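Local coordinates for odorant-binding protein 1d (PDB 4PT1) that probably binds and carries small odorant molecules, as a secreted all-helical member of the PBP/GOBP family, at residues R10-A15 and V122-A127; H20-S25 and K52-E57; D46-L51 and T102-H107; R86-C91 and Q108-S113. One frame throughout, in Å; residues are numbered along the deposited sequence.

Interaction 1 joins the start of the chain to helix 115-129, near its end, and the other three lie within the loop it closes. Interactions 2 and 3 share helix 45-57 and interleave along the chain. Their centres are about 10 Å apart and they touch. Interactions 3 and 4 share helix 99-113, with centres about 14 Å apart. Interactions 2 and 4 follow one another in sequence, on opposite sides of the chain's centre, about 21 Å apart. Each of these two holds a disulfide. The third disulfide runs between the helices of interaction 3. Interactions 1, 2 and 3 supply Phe125, Ile54, Leu51 and His107 to one ligand pocket, so these contacts help form its wall.

Interaction 1: residues R10-A15 and V122-A127; sequences RIMDAA and VRAFDA
Phe125 on helix 115-129 meets Ile11, Met12 and Ala15 near the start of the chain. The contact joins the two ends of the helical insect odorant-binding fold. The side-chain contacts are apolar, and no hydrogen bond crosses. Phe125 can be followed outward. Its CB touches Met12 CE at 3.9 Å. CG stands anti to the backbone N (chi1 -175°), which sends the ring across to segment 10-15. On one side of the ring, CD1 lies 3.8 Å from Ala15 CB. CE1 is closer still, 3.6 Å from Ala15 CB, and is also 4.0 Å from Ile11 CG2. Both methyls approach obliquely. The Ile11 side chain crosses the Phe125 side chain at about a right angle. Farther out, Phe125 CZ packs on Ile54 CD1 and CE2 lies against Tyr50 OH, both on helix 45-57. The ring lines the pocket that holds 2-(2-methoxyethoxy)ethanol. With the ring cut back to an alanine here, Ala15 CB and Ile11 CG2 would probably face a gap and the pocket would lose the ring's share of its lining. Met12 reaches the backbone of helix 115-129 by a bend at chi2 (-61°). Its methyl CE ends 3.8 Å from Ala124 CB and 3.5 Å from Phe125 N.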
loop_
_atom_site.group_PDB
_atom_site.type_symbol
_atom_site.label_atom_id
_atom_site.label_comp_id
_atom_site.label_asym_id
_atom_site.label_seq_id
_atom_site.Cartn_x
_atom_site.Cartn_y
_atom_site.Cartn_z
ATOM N N ARG A 10 3.948 11.675 -2.767
ATOM C CA ARG A 10 2.596 12.045 -2.327
ATOM C C ARG A 10 2.019 11.109 -1.264
ATOM O O ARG A 10 1.340 11.563 -0.348
ATOM C CB ARG A 10 1.628 12.208 -3.512
ATOM C CG ARG A 10 1.365 10.983 -4.386
ATOM C CD ARG A 10 0.603 11.401 -5.649
ATOM N NE ARG A 10 0.061 10.272 -6.416
ATOM C CZ ARG A 10 -0.705 10.385 -7.505
ATOM N NH1 ARG A 10 -1.040 11.583 -7.976
ATOM N NH2 ARG A 10 -1.148 9.289 -8.131
ATOM N N ILE A 11 2.311 9.812 -1.357
ATOM C CA ILE A 11 1.809 8.862 -0.367
ATOM C C ILE A 11 2.472 9.080 1.000
ATOM O O ILE A 11 1.803 9.126 2.038
ATOM C CB ILE A 11 1.997 7.398 -0.823
ATOM C CG1 ILE A 11 1.132 7.121 -2.056
ATOM C CG2 ILE A 11 1.622 6.447 0.297
ATOM C CD1 ILE A 11 1.069 5.650 -2.423
ATOM N N MET A 12 3.783 9.241 1.013
ATOM C CA MET A 12 4.459 9.476 2.277
ATOM C C MET A 12 4.045 10.822 2.875
ATOM O O MET A 12 3.802 10.904 4.094
ATOM C CB MET A 12 5.981 9.374 2.119
ATOM C CG MET A 12 6.455 7.950 1.864
ATOM S SD MET A 12 6.058 6.812 3.206
ATOM C CE MET A 12 6.231 5.219 2.403
ATOM N N ASP A 13 3.944 11.849 2.028
ATOM C CA ASP A 13 3.508 13.199 2.457
ATOM C C ASP A 13 2.168 13.174 3.182
ATOM O O ASP A 13 1.975 13.884 4.177
ATOM C CB ASP A 13 3.361 14.158 1.259
ATOM C CG ASP A 13 4.692 14.740 0.773
ATOM O OD1 ASP A 13 5.678 14.770 1.547
ATOM O OD2 ASP A 13 4.735 15.190 -0.398
ATOM N N ALA A 14 1.241 12.367 2.673
ATOM C CA ALA A 14 -0.128 12.343 3.179
ATOM C C ALA A 14 -0.465 11.070 3.952
ATOM O O ALA A 14 -1.634 10.789 4.165
ATOM C CB ALA A 14 -1.103 12.544 2.034
ATOM N N ALA A 15 0.544 10.340 4.421
ATOM C CA ALA A 15 0.321 9.095 5.158
ATOM C C ALA A 15 -0.603 9.230 6.370
ATOM O O ALA A 15 -1.485 8.393 6.564
ATOM C CB ALA A 15 1.640 8.494 5.601
ATOM N N VAL A 122 6.616 -0.211 3.399
ATOM C CA VAL A 122 5.590 -0.357 4.428
ATOM C C VAL A 122 6.134 0.161 5.771
ATOM O O VAL A 122 5.424 0.835 6.513
ATOM C CB VAL A 122 5.023 -1.803 4.521
ATOM C CG1 VAL A 122 4.349 -2.214 3.212
ATOM C CG2 VAL A 122 6.100 -2.813 4.867
ATOM N N ARG A 123 7.403 -0.084 6.057
ATOM C CA ARG A 123 7.993 0.411 7.305
ATOM C C ARG A 123 8.094 1.932 7.387
ATOM O O ARG A 123 7.893 2.502 8.459
ATOM C CB ARG A 123 9.358 -0.242 7.537
ATOM C CG ARG A 123 9.251 -1.705 7.934
ATOM C CD ARG A 123 10.589 -2.269 8.400
ATOM N NE ARG A 123 10.447 -3.606 8.962
ATOM N N ALA A 124 8.382 2.584 6.262
ATOM C CA ALA A 124 8.466 4.037 6.183
ATOM C C ALA A 124 7.077 4.669 6.339
ATOM O O ALA A 124 6.917 5.712 6.975
ATOM C CB ALA A 124 9.088 4.445 4.856
ATOM N N PHE A 125 6.079 4.034 5.737
ATOM C CA PHE A 125 4.694 4.501 5.824
ATOM C C PHE A 125 4.255 4.534 7.295
ATOM O O PHE A 125 3.862 5.576 7.857
ATOM C CB PHE A 125 3.794 3.568 5.008
ATOM C CG PHE A 125 2.351 4.015 4.933
ATOM C CD1 PHE A 125 1.983 5.041 4.086
ATOM C CD2 PHE A 125 1.374 3.395 5.700
ATOM C CE1 PHE A 125 0.657 5.448 3.997
ATOM C CE2 PHE A 125 0.049 3.803 5.612
ATOM C CZ PHE A 125 -0.300 4.840 4.772
ATOM N N ASP A 126 4.387 3.377 7.912
ATOM C CA ASP A 126 4.080 3.162 9.313
ATOM C C ASP A 126 4.799 4.082 10.311
ATOM O O ASP A 126 4.261 4.351 11.384
ATOM C CB ASP A 126 4.414 1.708 9.652
ATOM C CG ASP A 126 4.324 1.424 11.133
ATOM O OD1 ASP A 126 3.253 1.722 11.705
ATOM O OD2 ASP A 126 5.321 0.908 11.720
ATOM N N ALA A 127 6.008 4.529 9.988
ATOM C CA ALA A 127 6.774 5.379 10.903
ATOM C C ALA A 127 6.291 6.823 10.863
ATOM O O ALA A 127 6.545 7.583 11.795
ATOM C CB ALA A 127 8.257 5.311 10.567
#

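Interaction 2: residues H20-S25 and K52-E57; sequences HTCRSS and KCIMVE
Cys22 and Cys53 are joined by a disulfide, with SG to SG at 2.1 Å. The bridge turns through chi3 of -78°. The two halves leave their helices differently. Cys22 SG stays beside its own backbone N, whereas Cys53 SG points anti to the backbone N (chi1 179°). Close round the bridge, Cys22 SG comes within 3.6 Å of Ile54 N, on the next residue after its partner. The same sulfur lies 4.0 Å from Glu57 CG, one helical turn beyond Cys53. Glu57 is bent at chi2, and its carboxylate stands at the solvent side of the bridge. A water spans the gap there. It donates to Glu57 OE1 at 3.0 Å and is hydrogen-bonded to Thr21 OG1 at 2.7 Å.

This is the first of the three interlocked disulfides of the classical six-cysteine insect odorant-binding proteins. It ties helix 15-26 to helix 45-57. The short axes of the two segments approach to 9.4 Å and run roughly antiparallel, at 141°.

Farther out, Thr21 OG1 also hydrogen-bonds to Val18 O, one turn back, which helps hold the hydroxyl near the water. Tyr50, one turn before Cys53 on helix 45-57, packs against Cys22. Ile54 packs only loosely on the bridge, its CG1 4.5 Å from Cys22 SG, and its side chain lines the pocket occupied by 2-(2-methoxyethoxy)ethanol.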
loop_
_atom_site.group_PDB
_atom_site.type_symbol
_atom_site.label_atom_id
_atom_site.label_comp_id
_atom_site.label_asym_id
_atom_site.label_seq_id
_atom_site.Cartn_x
_atom_site.Cartn_y
_atom_site.Cartn_z
ATOM N N HIS A 20 -5.742 8.323 8.646
ATOM C CA HIS A 20 -6.860 8.775 9.481
ATOM C C HIS A 20 -8.199 8.418 8.861
ATOM O O HIS A 20 -9.040 7.797 9.513
ATOM C CB HIS A 20 -6.749 10.247 9.753
ATOM C CG HIS A 20 -7.852 10.771 10.612
ATOM N ND1 HIS A 20 -7.822 10.674 11.953
ATOM C CD2 HIS A 20 -9.073 11.355 10.285
ATOM C CE1 HIS A 20 -8.949 11.195 12.462
ATOM N NE2 HIS A 20 -9.706 11.627 11.446
ATOM N N THR A 21 -8.391 8.744 7.583
ATOM C CA THR A 21 -9.689 8.519 6.953
ATOM C C THR A 21 -9.919 7.020 6.757
ATOM O O THR A 21 -10.997 6.505 7.030
ATOM C CB THR A 21 -9.818 9.253 5.602
ATOM O OG1 THR A 21 -8.768 8.853 4.752
ATOM C CG2 THR A 21 -9.703 10.745 5.771
ATOM N N CYS A 22 -8.896 6.309 6.326
ATOM C CA CYS A 22 -9.070 4.887 6.018
ATOM C C CYS A 22 -9.214 3.972 7.234
ATOM O O CYS A 22 -9.943 2.965 7.190
ATOM C CB CYS A 22 -7.947 4.394 5.121
ATOM S SG CYS A 22 -8.032 5.090 3.447
ATOM N N ARG A 23 -8.492 4.284 8.299
ATOM C CA ARG A 23 -8.620 3.498 9.522
ATOM C C ARG A 23 -9.972 3.688 10.162
ATOM O O ARG A 23 -10.547 2.734 10.677
ATOM C CB ARG A 23 -7.528 3.818 10.535
ATOM C CG ARG A 23 -6.275 2.995 10.289
ATOM C CD ARG A 23 -5.553 2.680 11.584
ATOM N NE ARG A 23 -4.892 3.870 12.086
ATOM C CZ ARG A 23 -4.621 4.096 13.365
ATOM N NH1 ARG A 23 -4.976 3.214 14.302
ATOM N NH2 ARG A 23 -4.005 5.218 13.707
ATOM N N SER A 24 -10.469 4.915 10.139
ATOM C CA SER A 24 -11.797 5.185 10.672
ATOM C C SER A 24 -12.873 4.478 9.846
ATOM O O SER A 24 -13.796 3.933 10.423
ATOM C CB SER A 24 -12.065 6.684 10.832
ATOM O OG SER A 24 -12.367 7.336 9.624
ATOM N N SER A 25 -12.721 4.438 8.523
ATOM C CA SER A 25 -13.708 3.751 7.640
ATOM C C SER A 25 -13.750 2.217 7.813
ATOM O O SER A 25 -14.830 1.597 7.894
ATOM C CB SER A 25 -13.398 4.112 6.180
ATOM O OG SER A 25 -14.339 3.527 5.307
ATOM N N LYS A 52 -7.173 -1.365 0.312
ATOM C CA LYS A 52 -8.049 -0.880 -0.754
ATOM C C LYS A 52 -8.325 0.611 -0.591
ATOM O O LYS A 52 -8.259 1.375 -1.556
ATOM C CB LYS A 52 -9.345 -1.718 -0.796
ATOM C CG LYS A 52 -10.392 -1.270 -1.796
ATOM C CD LYS A 52 -11.429 -0.365 -1.188
ATOM C CE LYS A 52 -12.617 -0.231 -2.127
ATOM N NZ LYS A 52 -13.609 0.688 -1.554
ATOM N N CYS A 53 -8.607 1.038 0.630
ATOM C CA CYS A 53 -8.954 2.429 0.881
ATOM C C CYS A 53 -7.797 3.362 0.538
ATOM O O CYS A 53 -8.018 4.411 -0.049
ATOM C CB CYS A 53 -9.381 2.602 2.343
ATOM S SG CYS A 53 -9.807 4.287 2.782
ATOM N N ILE A 54 -6.576 2.992 0.920
ATOM C CA ILE A 54 -5.373 3.745 0.557
ATOM C C ILE A 54 -5.272 3.857 -0.968
ATOM O O ILE A 54 -5.036 4.927 -1.510
ATOM C CB ILE A 54 -4.089 3.111 1.136
ATOM C CG1 ILE A 54 -3.987 3.387 2.635
ATOM C CG2 ILE A 54 -2.822 3.690 0.474
ATOM C CD1 ILE A 54 -2.861 2.606 3.263
ATOM N N MET A 55 -5.471 2.748 -1.672
ATOM C CA MET A 55 -5.330 2.799 -3.121
ATOM C C MET A 55 -6.377 3.721 -3.742
ATOM O O MET A 55 -6.081 4.438 -4.700
ATOM C CB MET A 55 -5.395 1.400 -3.728
ATOM C CG MET A 55 -4.231 0.516 -3.316
ATOM S SD MET A 55 -4.308 -1.087 -4.116
ATOM C CE MET A 55 -3.694 -0.647 -5.748
ATOM N N VAL A 56 -7.595 3.700 -3.207
ATOM C CA VAL A 56 -8.687 4.558 -3.724
ATOM C C VAL A 56 -8.348 6.016 -3.485
ATOM O O VAL A 56 -8.517 6.843 -4.361
ATOM C CB VAL A 56 -10.054 4.223 -3.091
ATOM C CG1 VAL A 56 -11.091 5.250 -3.526
ATOM C CG2 VAL A 56 -10.498 2.827 -3.499
ATOM N N GLU A 57 -7.824 6.322 -2.305
ATOM C CA GLU A 57 -7.472 7.703 -1.975
ATOM C C GLU A 57 -6.293 8.215 -2.842
ATOM O O GLU A 57 -6.198 9.418 -3.129
ATOM C CB GLU A 57 -7.158 7.812 -0.488
ATOM C CG GLU A 57 -8.369 7.601 0.407
ATOM C CD GLU A 57 -9.403 8.697 0.281
ATOM O OE1 GLU A 57 -9.054 9.883 0.468
ATOM O OE2 GLU A 57 -10.576 8.365 0.021
HETATM O O HOH W 1 -7.747 10.679 3.036
#

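Interaction 3: residues D46-L51 and T102-H107; sequences DFKCYL and TAYQIH
The Tyr104 ring carries Lys48 CE over one face and meets the Phe47 ring at its edge. The contact is a helix-helix crossing in the core of the odorant-binding fold. Lys48 CE lies 3.9 Å from the Tyr104 ring centroid and 20° off the ring normal, a CH-pi contact. Phe47 and Tyr104 meet rim to rim, with CE2 of Phe47 3.9 Å from CE1 of Tyr104. Each of these two atoms lies near the plane of the other ring, and the side chains cross at about a right angle. The third flat group is the His107 imidazole. Leu51 CD2 sits over the centre of one of its faces, 4.3 Å above the plane, and Ala103 O lies at its edge.

The axes of segments 46-51 and 102-107 cross at 78° and approach to 7.9 Å. Small Ala103 sits at this crossing, its CB 4.3 Å from Leu51 CB. The Cys49-Cys100 disulfide ties the same two helices.

Lys48 runs extended beyond CG, so its methylenes follow the tyrosine while NZ reaches a salt bridge with Glu101. Lys48 CG lies 3.6 Å from Tyr104 CG, at the root of the ring. His107 ND1 is hydrogen-bonded to Tyr118 OH, which helps fix the turn of the imidazole. Leu51 and His107 also line the ligand pocket. Leu51 CD1 touches both residues of helix 99-113, 3.5 Å from Tyr104 CD1 and 4.1 Å from His107 CB.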
loop_
_atom_site.group_PDB
_atom_site.type_symbol
_atom_site.label_atom_id
_atom_site.label_comp_id
_atom_site.label_asym_id
_atom_site.label_seq_id
_atom_site.Cartn_x
_atom_site.Cartn_y
_atom_site.Cartn_z
ATOM N N ASP A 46 -10.904 -6.512 7.376
ATOM C CA ASP A 46 -10.777 -5.051 7.522
ATOM C C ASP A 46 -9.418 -4.509 7.105
ATOM O O ASP A 46 -9.341 -3.431 6.538
ATOM C CB ASP A 46 -11.049 -4.593 8.955
ATOM C CG ASP A 46 -12.476 -4.866 9.401
ATOM O OD1 ASP A 46 -13.378 -4.729 8.563
ATOM O OD2 ASP A 46 -12.684 -5.191 10.589
ATOM N N PHE A 47 -8.349 -5.239 7.397
ATOM C CA PHE A 47 -7.035 -4.819 6.912
ATOM C C PHE A 47 -6.976 -4.789 5.367
ATOM O O PHE A 47 -6.457 -3.842 4.775
ATOM C CB PHE A 47 -5.918 -5.675 7.498
ATOM C CG PHE A 47 -4.572 -5.318 6.953
ATOM C CD1 PHE A 47 -3.978 -4.136 7.319
ATOM C CD2 PHE A 47 -3.944 -6.136 6.034
ATOM C CE1 PHE A 47 -2.742 -3.781 6.797
ATOM C CE2 PHE A 47 -2.715 -5.790 5.500
ATOM C CZ PHE A 47 -2.121 -4.603 5.885
ATOM N N LYS A 48 -7.521 -5.795 4.700
ATOM C CA LYS A 48 -7.598 -5.772 3.234
ATOM C C LYS A 48 -8.322 -4.520 2.701
ATOM O O LYS A 48 -7.893 -3.882 1.723
ATOM C CB LYS A 48 -8.281 -7.032 2.718
ATOM C CG LYS A 48 -7.583 -8.298 3.206
ATOM C CD LYS A 48 -8.063 -9.522 2.461
ATOM C CE LYS A 48 -7.421 -10.778 3.031
ATOM N NZ LYS A 48 -8.126 -12.006 2.584
ATOM N N CYS A 49 -9.419 -4.161 3.351
ATOM C CA CYS A 49 -10.181 -3.003 2.916
ATOM C C CYS A 49 -9.447 -1.707 3.253
ATOM O O CYS A 49 -9.618 -0.725 2.568
ATOM C CB CYS A 49 -11.594 -3.037 3.506
ATOM S SG CYS A 49 -12.642 -4.317 2.751
ATOM N N TYR A 50 -8.587 -1.739 4.271
ATOM C CA TYR A 50 -7.690 -0.625 4.554
ATOM C C TYR A 50 -6.684 -0.401 3.400
ATOM O O TYR A 50 -6.499 0.733 2.953
ATOM C CB TYR A 50 -6.971 -0.861 5.867
ATOM C CG TYR A 50 -5.944 0.183 6.200
ATOM C CD1 TYR A 50 -6.317 1.382 6.822
ATOM C CD2 TYR A 50 -4.601 -0.026 5.929
ATOM C CE1 TYR A 50 -5.371 2.324 7.149
ATOM C CE2 TYR A 50 -3.641 0.928 6.237
ATOM C CZ TYR A 50 -4.037 2.097 6.842
ATOM O OH TYR A 50 -3.094 3.003 7.156
ATOM N N LEU A 51 -6.033 -1.465 2.915
ATOM C CA LEU A 51 -5.192 -1.393 1.708
ATOM C C LEU A 51 -5.970 -0.830 0.520
ATOM O O LEU A 51 -5.496 0.082 -0.188
ATOM C CB LEU A 51 -4.616 -2.770 1.334
ATOM C CG LEU A 51 -3.629 -3.379 2.351
ATOM C CD1 LEU A 51 -3.195 -4.761 1.882
ATOM C CD2 LEU A 51 -2.418 -2.480 2.618
ATOM N N THR A 102 -8.605 -7.874 -4.061
ATOM C CA THR A 102 -7.786 -7.328 -5.183
ATOM C C THR A 102 -6.660 -6.441 -4.680
ATOM O O THR A 102 -5.482 -6.669 -5.006
ATOM C CB THR A 102 -8.655 -6.523 -6.182
ATOM O OG1 THR A 102 -9.539 -7.414 -6.881
ATOM C CG2 THR A 102 -7.802 -5.755 -7.223
ATOM N N ALA A 103 -7.004 -5.439 -3.870
ATOM C CA ALA A 103 -5.961 -4.580 -3.294
ATOM C C ALA A 103 -4.956 -5.394 -2.479
ATOM O O ALA A 103 -3.751 -5.250 -2.659
ATOM C CB ALA A 103 -6.567 -3.478 -2.436
ATOM N N TYR A 104 -5.449 -6.265 -1.590
ATOM C CA TYR A 104 -4.563 -6.992 -0.642
ATOM C C TYR A 104 -3.547 -7.875 -1.385
ATOM O O TYR A 104 -2.381 -7.959 -0.990
ATOM C CB TYR A 104 -5.389 -7.788 0.402
ATOM C CG TYR A 104 -4.572 -8.668 1.354
ATOM C CD1 TYR A 104 -3.982 -8.144 2.510
ATOM C CD2 TYR A 104 -4.395 -10.009 1.098
ATOM C CE1 TYR A 104 -3.242 -8.957 3.374
ATOM C CE2 TYR A 104 -3.658 -10.836 1.944
ATOM C CZ TYR A 104 -3.073 -10.310 3.086
ATOM O OH TYR A 104 -2.331 -11.123 3.947
ATOM N N GLN A 105 -3.989 -8.487 -2.476
ATOM C CA GLN A 105 -3.164 -9.383 -3.257
ATOM C C GLN A 105 -2.369 -8.692 -4.366
ATOM O O GLN A 105 -1.370 -9.258 -4.818
ATOM C CB GLN A 105 -4.038 -10.482 -3.881
ATOM C CG GLN A 105 -4.820 -11.316 -2.863
ATOM C CD GLN A 105 -3.963 -12.219 -1.979
ATOM O OE1 GLN A 105 -2.764 -12.371 -2.194
ATOM N NE2 GLN A 105 -4.583 -12.809 -0.961
ATOM N N ILE A 106 -2.791 -7.501 -4.821
ATOM C CA ILE A 106 -1.876 -6.652 -5.594
ATOM C C ILE A 106 -0.674 -6.409 -4.666
ATOM O O ILE A 106 0.470 -6.549 -5.075
ATOM C CB ILE A 106 -2.514 -5.310 -6.072
ATOM C CG1 ILE A 106 -3.458 -5.522 -7.270
ATOM C CG2 ILE A 106 -1.406 -4.330 -6.478
ATOM C CD1 ILE A 106 -4.312 -4.316 -7.637
ATOM N N HIS A 107 -0.948 -6.116 -3.396
ATOM C CA HIS A 107 0.082 -5.910 -2.393
ATOM C C HIS A 107 0.903 -7.140 -2.058
ATOM O O HIS A 107 2.109 -7.034 -1.883
ATOM C CB HIS A 107 -0.514 -5.294 -1.157
ATOM C CG HIS A 107 -0.518 -3.797 -1.202
ATOM N ND1 HIS A 107 0.440 -3.049 -0.602
ATOM C CD2 HIS A 107 -1.370 -2.905 -1.856
ATOM C CE1 HIS A 107 0.183 -1.747 -0.839
ATOM N NE2 HIS A 107 -0.920 -1.666 -1.612
#

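Interaction 4: residues R86-C91 and Q108-S113; sequences RVVHSC and QCYKQS
Tyr110 reaches from helix 99-113 across to Val87, Val88 and Cys91. Beside it runs the Cys91-Cys109 disulfide, one of the three in this six-cysteine odorant-binding fold. The bridge joins the end of helix 81-90 to helix 99-113. The axes of segments 86-90 and 108-113 approach to 9.1 Å, at 125° between their N-to-C directions.

The Tyr110 and Val87 side chains approach at a slant, and Val87 CG1 lies 3.5 Å from Tyr110 CD1. Val88 lies alongside the tyrosine and points the same way, its CG2 4.1 Å from Tyr110 OH. Cys91 CB comes to 3.7 Å from Tyr110 CE1. Cys91 SG stands at the edge of the Tyr110 ring, 5.1 Å from its centroid, a sulfur-aromatic contact. Tyr110 CG is anti to the carbonyl carbon (chi1 -64°), which sends the ring across the end of helix 81-90. Its OH is hydrogen-bonded to Glu72, and its ring also meets that of His107. A leucine in its place would probably leave Glu72 without this hydroxyl partner and Val88 with less cover.

Cys91 SG and Cys109 SG are 2.0 Å apart, with chi3 at -85°. Val87 CG2 packs on Ser113, whose OG lies 2.9 Å from Ser90 OG. Ser90 OG in turn donates to Val87 O, 2.8 Å away and one turn back on its own helix.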
loop_
_atom_site.group_PDB
_atom_site.type_symbol
_atom_site.label_atom_id
_atom_site.label_comp_id
_atom_site.label_asym_id
_atom_site.label_seq_id
_atom_site.Cartn_x
_atom_site.Cartn_y
_atom_site.Cartn_z
ATOM N N ARG A 86 9.330 -1.332 -11.594
ATOM C CA ARG A 86 9.514 -2.742 -11.990
ATOM C C ARG A 86 8.492 -3.613 -11.267
ATOM O O ARG A 86 7.787 -4.403 -11.881
ATOM C CB ARG A 86 10.941 -3.210 -11.690
ATOM C CG ARG A 86 11.255 -4.590 -12.264
ATOM C CD ARG A 86 12.669 -5.030 -11.922
ATOM N NE ARG A 86 13.659 -4.019 -12.284
ATOM N N VAL A 87 8.391 -3.448 -9.955
ATOM C CA VAL A 87 7.372 -4.141 -9.171
ATOM C C VAL A 87 5.924 -3.887 -9.620
ATOM O O VAL A 87 5.139 -4.815 -9.774
ATOM C CB VAL A 87 7.545 -3.793 -7.697
ATOM C CG1 VAL A 87 6.347 -4.258 -6.893
ATOM C CG2 VAL A 87 8.856 -4.398 -7.190
ATOM N N VAL A 88 5.569 -2.625 -9.854
ATOM C CA VAL A 88 4.222 -2.318 -10.290
ATOM C C VAL A 88 3.882 -2.979 -11.632
ATOM O O VAL A 88 2.781 -3.531 -11.791
ATOM C CB VAL A 88 3.970 -0.799 -10.356
ATOM C CG1 VAL A 88 2.628 -0.524 -11.035
ATOM C CG2 VAL A 88 4.002 -0.207 -8.963
ATOM N N HIS A 89 4.821 -2.937 -12.578
ATOM C CA HIS A 89 4.605 -3.523 -13.904
ATOM C C HIS A 89 4.459 -5.004 -13.803
ATOM O O HIS A 89 3.700 -5.604 -14.579
ATOM C CB HIS A 89 5.709 -3.125 -14.897
ATOM C CG HIS A 89 5.550 -1.726 -15.456
ATOM N ND1 HIS A 89 4.584 -1.406 -16.342
ATOM C CD2 HIS A 89 6.290 -0.569 -15.253
ATOM C CE1 HIS A 89 4.682 -0.109 -16.666
ATOM N NE2 HIS A 89 5.725 0.409 -15.997
ATOM N N SER A 90 5.139 -5.618 -12.834
ATOM C CA SER A 90 5.064 -7.073 -12.676
ATOM C C SER A 90 3.732 -7.547 -12.056
ATOM O O SER A 90 3.389 -8.733 -12.144
ATOM C CB SER A 90 6.276 -7.611 -11.897
ATOM O OG SER A 90 6.221 -7.328 -10.513
ATOM N N CYS A 91 2.971 -6.616 -11.478
ATOM C CA CYS A 91 1.768 -6.930 -10.688
ATOM C C CYS A 91 0.492 -6.279 -11.232
ATOM O O CYS A 91 -0.565 -6.294 -10.579
ATOM C CB CYS A 91 2.018 -6.497 -9.239
ATOM S SG CYS A 91 3.322 -7.464 -8.434
ATOM N N GLN A 108 0.276 -8.312 -1.996
ATOM C CA GLN A 108 1.059 -9.527 -1.786
ATOM C C GLN A 108 1.932 -9.810 -3.012
ATOM O O GLN A 108 3.044 -10.276 -2.839
ATOM C CB GLN A 108 0.181 -10.724 -1.423
ATOM C CG GLN A 108 -0.623 -10.559 -0.130
ATOM C CD GLN A 108 0.031 -9.656 0.902
ATOM O OE1 GLN A 108 -0.335 -8.481 1.047
ATOM N NE2 GLN A 108 1.005 -10.200 1.635
ATOM N N CYS A 109 1.443 -9.518 -4.222
ATOM C CA CYS A 109 2.284 -9.530 -5.446
ATOM C C CYS A 109 3.468 -8.560 -5.368
ATOM O O CYS A 109 4.579 -8.922 -5.757
ATOM C CB CYS A 109 1.480 -9.265 -6.725
ATOM S SG CYS A 109 2.458 -9.314 -8.259
ATOM N N TYR A 110 3.259 -7.334 -4.896
ATOM C CA TYR A 110 4.402 -6.451 -4.668
ATOM C C TYR A 110 5.448 -7.061 -3.730
ATOM O O TYR A 110 6.653 -6.996 -3.994
ATOM C CB TYR A 110 3.979 -5.117 -4.065
ATOM C CG TYR A 110 3.083 -4.225 -4.892
ATOM C CD1 TYR A 110 2.926 -4.383 -6.262
ATOM C CD2 TYR A 110 2.409 -3.163 -4.277
ATOM C CE1 TYR A 110 2.107 -3.538 -6.992
ATOM C CE2 TYR A 110 1.601 -2.317 -5.012
ATOM C CZ TYR A 110 1.459 -2.505 -6.376
ATOM O OH TYR A 110 0.637 -1.671 -7.094
ATOM N N LYS A 111 4.972 -7.608 -2.613
ATOM C CA LYS A 111 5.804 -8.318 -1.648
ATOM C C LYS A 111 6.599 -9.469 -2.291
ATOM O O LYS A 111 7.795 -9.589 -2.049
ATOM C CB LYS A 111 4.923 -8.817 -0.491
ATOM C CG LYS A 111 5.624 -9.625 0.591
ATOM C CD LYS A 111 4.744 -9.744 1.838
ATOM C CE LYS A 111 5.380 -10.620 2.912
ATOM N N GLN A 112 5.930 -10.275 -3.116
ATOM C CA GLN A 112 6.557 -11.402 -3.859
ATOM C C GLN A 112 7.637 -10.893 -4.795
ATOM O O GLN A 112 8.738 -11.422 -4.838
ATOM C CB GLN A 112 5.486 -12.155 -4.689
ATOM C CG GLN A 112 6.006 -13.248 -5.640
ATOM C CD GLN A 112 4.981 -13.714 -6.675
ATOM O OE1 GLN A 112 5.334 -14.402 -7.645
ATOM N NE2 GLN A 112 3.708 -13.351 -6.474
ATOM N N SER A 113 7.291 -9.857 -5.555
ATOM C CA SER A 113 8.149 -9.312 -6.584
ATOM C C SER A 113 9.489 -8.796 -6.031
ATOM O O SER A 113 10.556 -9.065 -6.611
ATOM C CB SER A 113 7.400 -8.188 -7.310
ATOM O OG SER A 113 8.165 -7.694 -8.394
#